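Side-chain contacts in BH0236 protein (Bacillus halodurans, PDB 5T7A), which contains a family 56 carbohydrate-binding module that probably recognises beta-1,3-glucan: residues P33-G38 against Y109-F114; A37-I42 against V47-A52; V60-K65 against W83-E88. All coordinates share one frame; numbering follows the deposited sequence.

Contact 1 of 3, residues P33-G38 against Y109-F114. With EDO (1,2-ethanediol), chain C.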
loop_
_atom_site.group_PDB
_atom_site.type_symbol
_atom_site.label_atom_id
_atom_site.label_comp_id
_atom_site.label_asym_id
_atom_site.label_seq_id
_atom_site.Cartn_x
_atom_site.Cartn_y
_atom_site.Cartn_z
ATOM N N PRO A 33 -7.020 0.788 13.809
ATOM C CA PRO A 33 -7.704 2.054 14.048
ATOM C C PRO A 33 -7.240 3.290 13.242
ATOM O O PRO A 33 -8.049 4.162 12.916
ATOM C CB PRO A 33 -7.488 2.257 15.565
ATOM C CG PRO A 33 -7.550 0.906 16.036
ATOM C CD PRO A 33 -6.758 0.121 15.075
ATOM N N ASP A 34 -5.967 3.362 12.869
ATOM C CA ASP A 34 -5.467 4.413 12.019
ATOM C C ASP A 34 -5.700 4.301 10.546
ATOM O O ASP A 34 -5.501 5.274 9.865
ATOM C CB ASP A 34 -3.951 4.526 12.218
ATOM C CG ASP A 34 -3.553 5.095 13.558
ATOM O OD1 ASP A 34 -4.411 5.587 14.286
ATOM O OD2 ASP A 34 -2.333 5.119 13.855
ATOM N N TYR A 35 -6.153 3.173 10.000
ATOM C CA TYR A 35 -6.224 3.013 8.523
ATOM C C TYR A 35 -6.964 1.746 8.082
ATOM O O TYR A 35 -6.943 0.683 8.753
ATOM C CB TYR A 35 -4.809 2.959 7.913
ATOM C CG TYR A 35 -3.935 1.838 8.386
ATOM C CD1 TYR A 35 -3.999 0.591 7.854
ATOM C CD2 TYR A 35 -3.037 2.037 9.444
ATOM C CE1 TYR A 35 -3.210 -0.481 8.308
ATOM C CE2 TYR A 35 -2.273 0.983 9.933
ATOM C CZ TYR A 35 -2.394 -0.271 9.371
ATOM O OH TYR A 35 -1.644 -1.344 9.815
ATOM N N THR A 36 -7.470 1.822 6.851
ATOM C CA THR A 36 -7.763 0.641 6.038
ATOM C C THR A 36 -6.712 0.656 4.935
ATOM O O THR A 36 -6.412 1.772 4.380
ATOM C CB THR A 36 -9.116 0.712 5.358
ATOM O OG1 THR A 36 -10.112 0.928 6.369
ATOM C CG2 THR A 36 -9.414 -0.577 4.649
ATOM N N ALA A 37 -6.090 -0.495 4.670
ATOM C CA ALA A 37 -5.068 -0.514 3.631
ATOM C C ALA A 37 -5.099 -1.837 2.916
ATOM O O ALA A 37 -5.547 -2.831 3.468
ATOM C CB ALA A 37 -3.670 -0.288 4.200
ATOM N N GLY A 38 -4.630 -1.873 1.659
ATOM C CA GLY A 38 -4.710 -3.138 0.990
ATOM C C GLY A 38 -4.509 -3.004 -0.507
ATOM O O GLY A 38 -3.830 -2.099 -1.002
ATOM N N TYR A 109 4.511 6.778 11.631
ATOM C CA TYR A 109 4.392 5.425 12.108
ATOM C C TYR A 109 4.549 4.448 10.956
ATOM O O TYR A 109 4.138 4.733 9.851
ATOM C CB TYR A 109 3.002 5.220 12.781
ATOM C CG TYR A 109 2.741 6.244 13.853
ATOM C CD1 TYR A 109 3.231 6.075 15.135
ATOM C CD2 TYR A 109 2.043 7.421 13.562
ATOM C CE1 TYR A 109 3.071 7.056 16.087
ATOM C CE2 TYR A 109 1.846 8.395 14.530
ATOM C CZ TYR A 109 2.342 8.181 15.791
ATOM O OH TYR A 109 2.139 9.147 16.811
ATOM N N THR A 110 5.116 3.277 11.226
ATOM C CA THR A 110 5.312 2.258 10.205
ATOM C C THR A 110 4.643 0.953 10.534
ATOM O O THR A 110 4.691 0.476 11.676
ATOM C CB THR A 110 6.823 2.038 10.000
ATOM O OG1 THR A 110 7.485 3.289 9.618
ATOM C CG2 THR A 110 7.120 0.996 8.930
ATOM N N THR A 111 4.006 0.380 9.534
ATOM C CA THR A 111 3.302 -0.857 9.707
ATOM C C THR A 111 4.215 -2.091 9.485
ATOM O O THR A 111 5.285 -2.005 8.935
ATOM C CB THR A 111 2.117 -0.946 8.711
ATOM O OG1 THR A 111 2.566 -1.264 7.375
ATOM C CG2 THR A 111 1.292 0.300 8.715
ATOM N N GLU A 112 3.666 -3.229 9.841
ATOM C CA GLU A 112 4.172 -4.507 9.470
ATOM C C GLU A 112 4.098 -4.683 7.976
ATOM O O GLU A 112 3.488 -3.885 7.290
ATOM C CB GLU A 112 3.319 -5.600 10.166
ATOM C CG GLU A 112 1.949 -5.749 9.545
ATOM C CD GLU A 112 0.955 -6.394 10.462
ATOM O OE1 GLU A 112 0.492 -5.707 11.388
ATOM O OE2 GLU A 112 0.655 -7.590 10.201
ATOM N N TRP A 113 4.703 -5.766 7.474
ATOM C CA TRP A 113 4.615 -6.156 6.101
ATOM C C TRP A 113 3.387 -6.995 5.879
ATOM O O TRP A 113 3.184 -8.032 6.541
ATOM C CB TRP A 113 5.833 -6.976 5.698
ATOM C CG TRP A 113 7.058 -6.187 5.602
ATOM C CD1 TRP A 113 8.049 -6.038 6.572
ATOM C CD2 TRP A 113 7.504 -5.461 4.460
ATOM N NE1 TRP A 113 9.040 -5.203 6.103
ATOM C CE2 TRP A 113 8.737 -4.852 4.801
ATOM C CE3 TRP A 113 6.974 -5.248 3.192
ATOM C CZ2 TRP A 113 9.441 -4.081 3.893
ATOM C CZ3 TRP A 113 7.669 -4.492 2.316
ATOM C CH2 TRP A 113 8.881 -3.915 2.665
ATOM N N PHE A 114 2.546 -6.577 4.932
ATOM C CA PHE A 114 1.423 -7.317 4.432
ATOM C C PHE A 114 1.817 -8.073 3.177
ATOM O O PHE A 114 2.820 -7.744 2.548
ATOM C CB PHE A 114 0.242 -6.366 4.111
ATOM C CG PHE A 114 -0.167 -5.558 5.301
ATOM C CD1 PHE A 114 -0.947 -6.120 6.315
ATOM C CD2 PHE A 114 0.202 -4.241 5.403
ATOM C CE1 PHE A 114 -1.286 -5.383 7.443
ATOM C CE2 PHE A 114 -0.153 -3.480 6.511
ATOM C CZ PHE A 114 -0.928 -4.041 7.503
HETATM C C1 EDO C . -0.112 5.520 16.276
HETATM O O1 EDO C . -1.533 5.114 16.248
HETATM C C2 EDO C . 0.489 4.867 17.487
HETATM O O2 EDO C . 0.009 5.502 18.638
#
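Tyr35 and Thr111 face each other from backbones too far apart to pair: Tyr35 CA and Thr111 CA are 10.3 Å apart, and no hydrogen bond runs between 33-38 and 109-114. What bridges the gap is the tyrosine, whose CG stands between its backbone N and carbonyl carbon (chi1 60°), directing the ring across to the other segment. The phenol oxygen does the touching. Tyr35 OH meets the methyl Thr111 CG2 at 3.5 Å, an oblique approach to the ring, and it also lies in the plane of the Phe114 ring at the edge, 3.6 Å from Phe114 CZ. The two aromatic side chains arrive from opposite directions.

The rotation of Thr111 is fixed by its hydroxyl. Thr111 OG1 donates to Glu112 O at 2.8 Å, in the carbonyl plane on a lone pair, and is also hydrogen-bonded to Phe100 N, while CG2 is the branch that meets Tyr35. Glu112 CG in turn rests above the rim of one face of Phe114, 3.8 Å from the ring plane.

Strands 35-40 and 108-117 are far apart in the strand order yet meet here, as expected where an antiparallel sheet folds over so that two layers face each other, as in a beta-sandwich. Phe51 stacks on Tyr35, and His30 stacks on Phe114.

At the other end, a 1,2-ethanediol probably taken from the crystallisation liquor links the segments. Its O1 donates to Asp34 OD2 at 2.5 Å, and its C1 sits 3.4 Å above the centre of the Tyr109 ring. Lys104 reaches both the diol and Asp34 OD1.

Contact 2 of 3, residues A37-I42 against V47-A52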
loop_
_atom_site.group_PDB
_atom_site.type_symbol
_atom_site.label_atom_id
_atom_site.label_comp_id
_atom_site.label_asym_id
_atom_site.label_seq_id
_atom_site.Cartn_x
_atom_site.Cartn_y
_atom_site.Cartn_z
ATOM N N ALA A 37 -6.090 -0.495 4.670
ATOM C CA ALA A 37 -5.068 -0.514 3.631
ATOM C C ALA A 37 -5.099 -1.837 2.916
ATOM O O ALA A 37 -5.547 -2.831 3.468
ATOM C CB ALA A 37 -3.670 -0.288 4.200
ATOM N N GLY A 38 -4.630 -1.873 1.659
ATOM C CA GLY A 38 -4.710 -3.138 0.990
ATOM C C GLY A 38 -4.509 -3.004 -0.507
ATOM O O GLY A 38 -3.830 -2.099 -1.002
ATOM N N ILE A 39 -5.111 -3.962 -1.215
ATOM C CA ILE A 39 -5.016 -4.065 -2.671
ATOM C C ILE A 39 -6.406 -3.890 -3.279
ATOM O O ILE A 39 -7.361 -4.545 -2.834
ATOM C CB ILE A 39 -4.430 -5.401 -3.088
ATOM C CG1 ILE A 39 -3.073 -5.655 -2.396
ATOM C CG2 ILE A 39 -4.300 -5.474 -4.594
ATOM C CD1 ILE A 39 -1.948 -4.673 -2.619
ATOM N N ARG A 40 -6.532 -3.047 -4.310
ATOM C CA ARG A 40 -7.768 -2.870 -5.016
ATOM C C ARG A 40 -7.470 -2.627 -6.525
ATOM O O ARG A 40 -6.301 -2.666 -6.918
ATOM C CB ARG A 40 -8.614 -1.750 -4.406
ATOM C CG ARG A 40 -8.019 -0.380 -4.555
ATOM C CD ARG A 40 -8.921 0.618 -3.812
ATOM N NE ARG A 40 -8.459 1.967 -3.915
ATOM C CZ ARG A 40 -8.733 2.955 -3.093
ATOM N NH1 ARG A 40 -9.458 2.776 -1.997
ATOM N NH2 ARG A 40 -8.242 4.134 -3.313
ATOM N N GLY A 41 -8.517 -2.425 -7.347
ATOM C CA GLY A 41 -8.224 -2.077 -8.728
ATOM C C GLY A 41 -7.440 -3.170 -9.510
ATOM O O GLY A 41 -6.590 -2.829 -10.330
ATOM N N ILE A 42 -7.751 -4.431 -9.271
ATOM C CA ILE A 42 -6.972 -5.516 -9.861
ATOM C C ILE A 42 -7.416 -5.711 -11.339
ATOM O O ILE A 42 -8.634 -5.872 -11.620
ATOM C CB ILE A 42 -7.156 -6.764 -9.057
ATOM C CG1 ILE A 42 -6.530 -6.551 -7.665
ATOM C CG2 ILE A 42 -6.518 -7.943 -9.774
ATOM C CD1 ILE A 42 -7.047 -7.504 -6.624
ATOM N N VAL A 47 -2.303 -3.595 -10.217
ATOM C CA VAL A 47 -3.120 -3.547 -8.985
ATOM C C VAL A 47 -2.818 -2.233 -8.381
ATOM O O VAL A 47 -1.758 -1.596 -8.666
ATOM C CB VAL A 47 -2.821 -4.676 -7.958
ATOM C CG1 VAL A 47 -2.880 -6.061 -8.631
ATOM C CG2 VAL A 47 -1.464 -4.514 -7.307
ATOM N N THR A 48 -3.702 -1.781 -7.466
ATOM C CA THR A 48 -3.449 -0.548 -6.726
ATOM C C THR A 48 -3.298 -0.852 -5.255
ATOM O O THR A 48 -4.181 -1.424 -4.649
ATOM C CB THR A 48 -4.552 0.487 -6.932
ATOM O OG1 THR A 48 -4.533 0.892 -8.325
ATOM C CG2 THR A 48 -4.313 1.713 -6.037
ATOM N N ILE A 49 -2.166 -0.464 -4.688
ATOM C CA ILE A 49 -2.023 -0.461 -3.205
ATOM C C ILE A 49 -2.678 0.792 -2.710
ATOM O O ILE A 49 -2.364 1.917 -3.187
ATOM C CB ILE A 49 -0.558 -0.446 -2.745
ATOM C CG1 ILE A 49 0.205 -1.670 -3.308
ATOM C CG2 ILE A 49 -0.474 -0.495 -1.220
ATOM C CD1 ILE A 49 1.699 -1.611 -3.112
ATOM N N PHE A 50 -3.575 0.646 -1.722
ATOM C CA PHE A 50 -4.259 1.815 -1.189
ATOM C C PHE A 50 -4.056 1.880 0.308
ATOM O O PHE A 50 -3.899 0.886 0.984
ATOM C CB PHE A 50 -5.732 1.847 -1.499
ATOM C CG PHE A 50 -6.571 0.865 -0.706
ATOM C CD1 PHE A 50 -6.667 -0.463 -1.121
ATOM C CD2 PHE A 50 -7.229 1.245 0.454
ATOM C CE1 PHE A 50 -7.464 -1.362 -0.422
ATOM C CE2 PHE A 50 -8.009 0.344 1.198
ATOM C CZ PHE A 50 -8.144 -0.958 0.756
ATOM N N PHE A 51 -4.140 3.095 0.807
ATOM C CA PHE A 51 -4.018 3.402 2.260
ATOM C C PHE A 51 -4.985 4.545 2.578
ATOM O O PHE A 51 -4.888 5.643 2.018
ATOM C CB PHE A 51 -2.575 3.791 2.573
ATOM C CG PHE A 51 -2.288 3.984 4.064
ATOM C CD1 PHE A 51 -1.833 2.917 4.821
ATOM C CD2 PHE A 51 -2.531 5.207 4.684
ATOM C CE1 PHE A 51 -1.585 3.041 6.182
ATOM C CE2 PHE A 51 -2.286 5.333 6.006
ATOM C CZ PHE A 51 -1.846 4.280 6.759
ATOM N N ALA A 52 -5.986 4.259 3.391
ATOM C CA ALA A 52 -7.091 5.189 3.666
ATOM C C ALA A 52 -7.094 5.463 5.168
ATOM O O ALA A 52 -7.711 4.739 5.971
ATOM C CB ALA A 52 -8.419 4.567 3.204
HETATM O O HOH W 1 -5.362 -0.600 -10.347
#
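Four backbone hydrogen bonds join Gly38 to Phe50 and Arg40 to Thr48 in an antiparallel hairpin whose strand axes approach to 4.7 Å with their directions 154° apart. Both members of each pair donate and accept; Phe50 N to Gly38 O measures 2.8 Å.

On the face carrying Arg40, Thr48 and Phe50, the phenylalanine folds across to its partner strand. With CG between backbone N and carbonyl carbon (chi1 73°), its ring lies over the Ala37-Gly38 peptide, Ala37 C and Gly38 N sitting toward the rim, and Gly38 N is 3.5 Å from the ring plane. The opposite ring face receives the guanidinium of Arg40, laid flat with the planes only 2° apart and the centres 4.5 Å apart. The stack is offset, because Phe50 CB rather than the ring centre lies against the middle of the guanidinium. Salt bridges from Arg40 NH2 to Glu84 and from NH1 to Glu82 hold that group's orientation. Near the turn, a water donates to Gly41 O and accepts from Thr48 OG1, tying the end of the hairpin together.

The other face is apolar. Ile39 uses both branches: CD1 meets Ile49 CG1 at 3.8 Å, and CG2 crosses obliquely to Val47 CB. Ala37 CB touches Phe51 CD1 at 3.7 Å, and Ile42 lies alongside Val47, pointing the same way.

In the sheet, strand 28-32 pairs with 35-40 on the side away from 46-53, and strand 82-88 pairs with 46-53 on its other side. Leu96, Tyr98, Phe100 and Tyr116, from strands 95-103 and 108-117, pack over the apolar face.

Contact 3 of 3, residues V60-K65 against W83-E88; sequences VDVHLK and WERVVE. With EDO (1,2-ethanediol), chain E.
Over one face of the Trp83 indole sits a methyl of Val60, the first of three side-chain meetings that, with Val62 on Arg85 and Leu64 on Val87, make up this contact. The axes of 60-65 and 83-88 run in roughly the same direction, 32° apart, and come no nearer than 8.2 Å; no hydrogen bond crosses between them.

The aromatic contact is a CH-pi interaction. Val60 CG2 stands 3.5 Å from the centroid of the five-membered ring of Trp83 and 3° off its normal, so the methyl sits almost squarely over that ring. CG2, anti to the carbonyl carbon, is the branch carried over the indole. The six-membered part reaches over the start of the valine backbone, where Trp83 CZ3 is 3.7 Å from Val60 N. This amide is buried by the contact and has no hydrogen-bonding partner in the model.

Aliphatic contacts supply the remainder. Val62 CG1 abuts the foot of Arg85, 3.9 Å from Arg85 CB, the two side chains crossing at about a right angle. Arg85 is bent at its second torsion (chi2 77°), and its charged end makes a cation-pi contact with Tyr74. Farther along, the side chains of Leu64 and Val87 pass in opposite directions, with Leu64 CD2 4.1 Å from Val87 CG2, the widest of these pairings.

Strand 72-79 lies between the two segments in the sheet, hydrogen-bonding to Val60, Val62 and Leu64 and sending Met76 against Val60, Val62 and Trp83. The axis approach across an intervening strand is consistent with a strongly curved sheet; Phe51 from strand 46-53 and Leu96, Phe100 and Tyr102 from strand 95-103 complete the surrounding packing.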
loop_
_atom_site.group_PDB
_atom_site.type_symbol
_atom_site.label_atom_id
_atom_site.label_comp_id
_atom_site.label_asym_id
_atom_site.label_seq_id
_atom_site.Cartn_x
_atom_site.Cartn_y
_atom_site.Cartn_z
ATOM N N VAL A 60 2.093 9.753 3.028
ATOM C CA VAL A 60 2.216 8.278 3.293
ATOM C C VAL A 60 3.195 7.734 2.261
ATOM O O VAL A 60 3.068 8.016 1.085
ATOM C CB VAL A 60 0.857 7.578 3.098
ATOM C CG1 VAL A 60 1.012 6.129 3.392
ATOM C CG2 VAL A 60 -0.182 8.188 4.014
ATOM N N ASP A 61 4.196 6.991 2.743
ATOM C CA ASP A 61 5.114 6.213 1.912
ATOM C C ASP A 61 4.731 4.734 1.938
ATOM O O ASP A 61 4.240 4.229 2.954
ATOM C CB ASP A 61 6.516 6.313 2.404
ATOM C CG ASP A 61 7.081 7.733 2.323
ATOM O OD1 ASP A 61 6.612 8.519 1.506
ATOM O OD2 ASP A 61 7.995 8.053 3.125
ATOM N N VAL A 62 4.940 4.065 0.799
ATOM C CA VAL A 62 4.827 2.641 0.733
ATOM C C VAL A 62 6.165 2.005 0.469
ATOM O O VAL A 62 6.991 2.571 -0.279
ATOM C CB VAL A 62 3.765 2.209 -0.312
ATOM C CG1 VAL A 62 4.130 2.622 -1.736
ATOM C CG2 VAL A 62 3.491 0.731 -0.224
ATOM N N HIS A 63 6.394 0.879 1.113
ATOM C CA HIS A 63 7.646 0.053 1.002
ATOM C C HIS A 63 7.180 -1.251 0.382
ATOM O O HIS A 63 6.191 -1.826 0.851
ATOM C CB HIS A 63 8.224 -0.207 2.380
ATOM C CG HIS A 63 8.265 1.013 3.241
ATOM N ND1 HIS A 63 9.049 2.120 2.937
ATOM C CD2 HIS A 63 7.547 1.362 4.319
ATOM C CE1 HIS A 63 8.820 3.077 3.815
ATOM N NE2 HIS A 63 7.926 2.644 4.676
ATOM N N LEU A 64 7.793 -1.687 -0.744
ATOM C CA LEU A 64 7.294 -2.909 -1.392
ATOM C C LEU A 64 8.405 -3.773 -1.904
ATOM O O LEU A 64 9.511 -3.293 -2.200
ATOM C CB LEU A 64 6.236 -2.590 -2.430
ATOM C CG LEU A 64 6.634 -1.743 -3.638
ATOM C CD1 LEU A 64 7.241 -2.671 -4.669
ATOM C CD2 LEU A 64 5.418 -0.973 -4.192
ATOM N N LYS A 65 8.090 -5.054 -1.990
ATOM C CA LYS A 65 8.978 -6.013 -2.661
ATOM C C LYS A 65 8.139 -6.989 -3.406
ATOM O O LYS A 65 7.060 -7.376 -2.966
ATOM C CB LYS A 65 9.702 -6.843 -1.616
ATOM C CG LYS A 65 10.618 -6.145 -0.683
ATOM C CD LYS A 65 10.915 -7.093 0.490
ATOM C CE LYS A 65 11.884 -6.426 1.405
ATOM N NZ LYS A 65 12.607 -7.394 2.275
ATOM N N TRP A 83 -4.620 7.356 -0.263
ATOM C CA TRP A 83 -3.257 7.362 -0.828
ATOM C C TRP A 83 -3.113 6.080 -1.655
ATOM O O TRP A 83 -3.519 4.982 -1.253
ATOM C CB TRP A 83 -2.233 7.448 0.230
ATOM C CG TRP A 83 -2.316 8.666 1.065
ATOM C CD1 TRP A 83 -3.229 8.951 2.057
ATOM C CD2 TRP A 83 -1.500 9.826 0.940
ATOM N NE1 TRP A 83 -2.992 10.184 2.558
ATOM C CE2 TRP A 83 -1.977 10.767 1.854
ATOM C CE3 TRP A 83 -0.419 10.161 0.134
ATOM C CZ2 TRP A 83 -1.373 12.005 2.009
ATOM C CZ3 TRP A 83 0.148 11.430 0.296
ATOM C CH2 TRP A 83 -0.348 12.304 1.229
ATOM N N GLU A 84 -2.504 6.208 -2.827
ATOM C CA GLU A 84 -2.435 5.092 -3.785
ATOM C C GLU A 84 -1.068 4.937 -4.392
ATOM O O GLU A 84 -0.335 5.944 -4.560
ATOM C CB GLU A 84 -3.380 5.333 -4.947
ATOM C CG GLU A 84 -4.808 5.319 -4.487
ATOM C CD GLU A 84 -5.836 5.622 -5.585
ATOM O OE1 GLU A 84 -5.604 6.599 -6.389
ATOM O OE2 GLU A 84 -6.906 4.943 -5.567
ATOM N N ARG A 85 -0.739 3.695 -4.723
ATOM C CA ARG A 85 0.420 3.377 -5.551
ATOM C C ARG A 85 -0.008 2.222 -6.482
ATOM O O ARG A 85 -0.323 1.136 -6.033
ATOM C CB ARG A 85 1.632 3.015 -4.730
ATOM C CG ARG A 85 2.803 2.499 -5.541
ATOM C CD ARG A 85 3.544 3.579 -6.225
ATOM N NE ARG A 85 4.530 2.972 -7.146
ATOM C CZ ARG A 85 5.279 3.735 -7.924
ATOM N NH1 ARG A 85 5.191 5.053 -7.815
ATOM N NH2 ARG A 85 6.116 3.153 -8.784
ATOM N N VAL A 86 0.129 2.446 -7.779
ATOM C CA VAL A 86 -0.135 1.415 -8.792
ATOM C C VAL A 86 1.125 0.568 -8.979
ATOM O O VAL A 86 2.239 1.090 -9.104
ATOM C CB VAL A 86 -0.617 2.075 -10.128
ATOM C CG1 VAL A 86 -0.805 1.026 -11.216
ATOM C CG2 VAL A 86 -1.922 2.817 -9.947
ATOM N N VAL A 87 0.963 -0.730 -8.932
ATOM C CA VAL A 87 2.026 -1.670 -9.180
ATOM C C VAL A 87 1.668 -2.366 -10.474
ATOM O O VAL A 87 0.624 -3.030 -10.584
ATOM C CB VAL A 87 2.156 -2.695 -8.079
ATOM C CG1 VAL A 87 3.269 -3.683 -8.401
ATOM C CG2 VAL A 87 2.466 -1.978 -6.788
ATOM N N GLU A 88 2.538 -2.144 -11.469
ATOM C CA GLU A 88 2.250 -2.671 -12.832
ATOM C C GLU A 88 2.944 -3.971 -13.104
ATOM O O GLU A 88 3.982 -4.305 -12.517
ATOM C CB GLU A 88 2.633 -1.644 -13.910
ATOM C CG GLU A 88 1.951 -0.308 -13.769
ATOM C CD GLU A 88 2.275 0.610 -14.907
ATOM O OE1 GLU A 88 3.393 1.160 -14.909
ATOM O OE2 GLU A 88 1.420 0.734 -15.803
HETATM C C1 EDO E . 9.440 -8.427 3.453
HETATM O O1 EDO E . 10.803 -8.705 3.186
HETATM C C2 EDO E . 9.193 -8.887 4.853
HETATM O O2 EDO E . 8.402 -10.071 4.866
#

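All three contacts are largely buried, but they join the curved sheet at different separations. Contact 2 unites adjacent strands, so main-chain hydrogen bonds dominate; contact 3 spans one intervening strand and contact 1 spans the domain interior, and both rely on side chains. Contacts 1 and 2 share strand 35-40, with the residues Ala37 and Gly38 common to both. Contacts 2 and 3 join through the neighbouring strands 46-53 and 82-88, where Ile49 bonds to Arg85 through the backbone. Contact 1 touches contact 3 through Trp113, which packs against His63, Leu64 and Lys65.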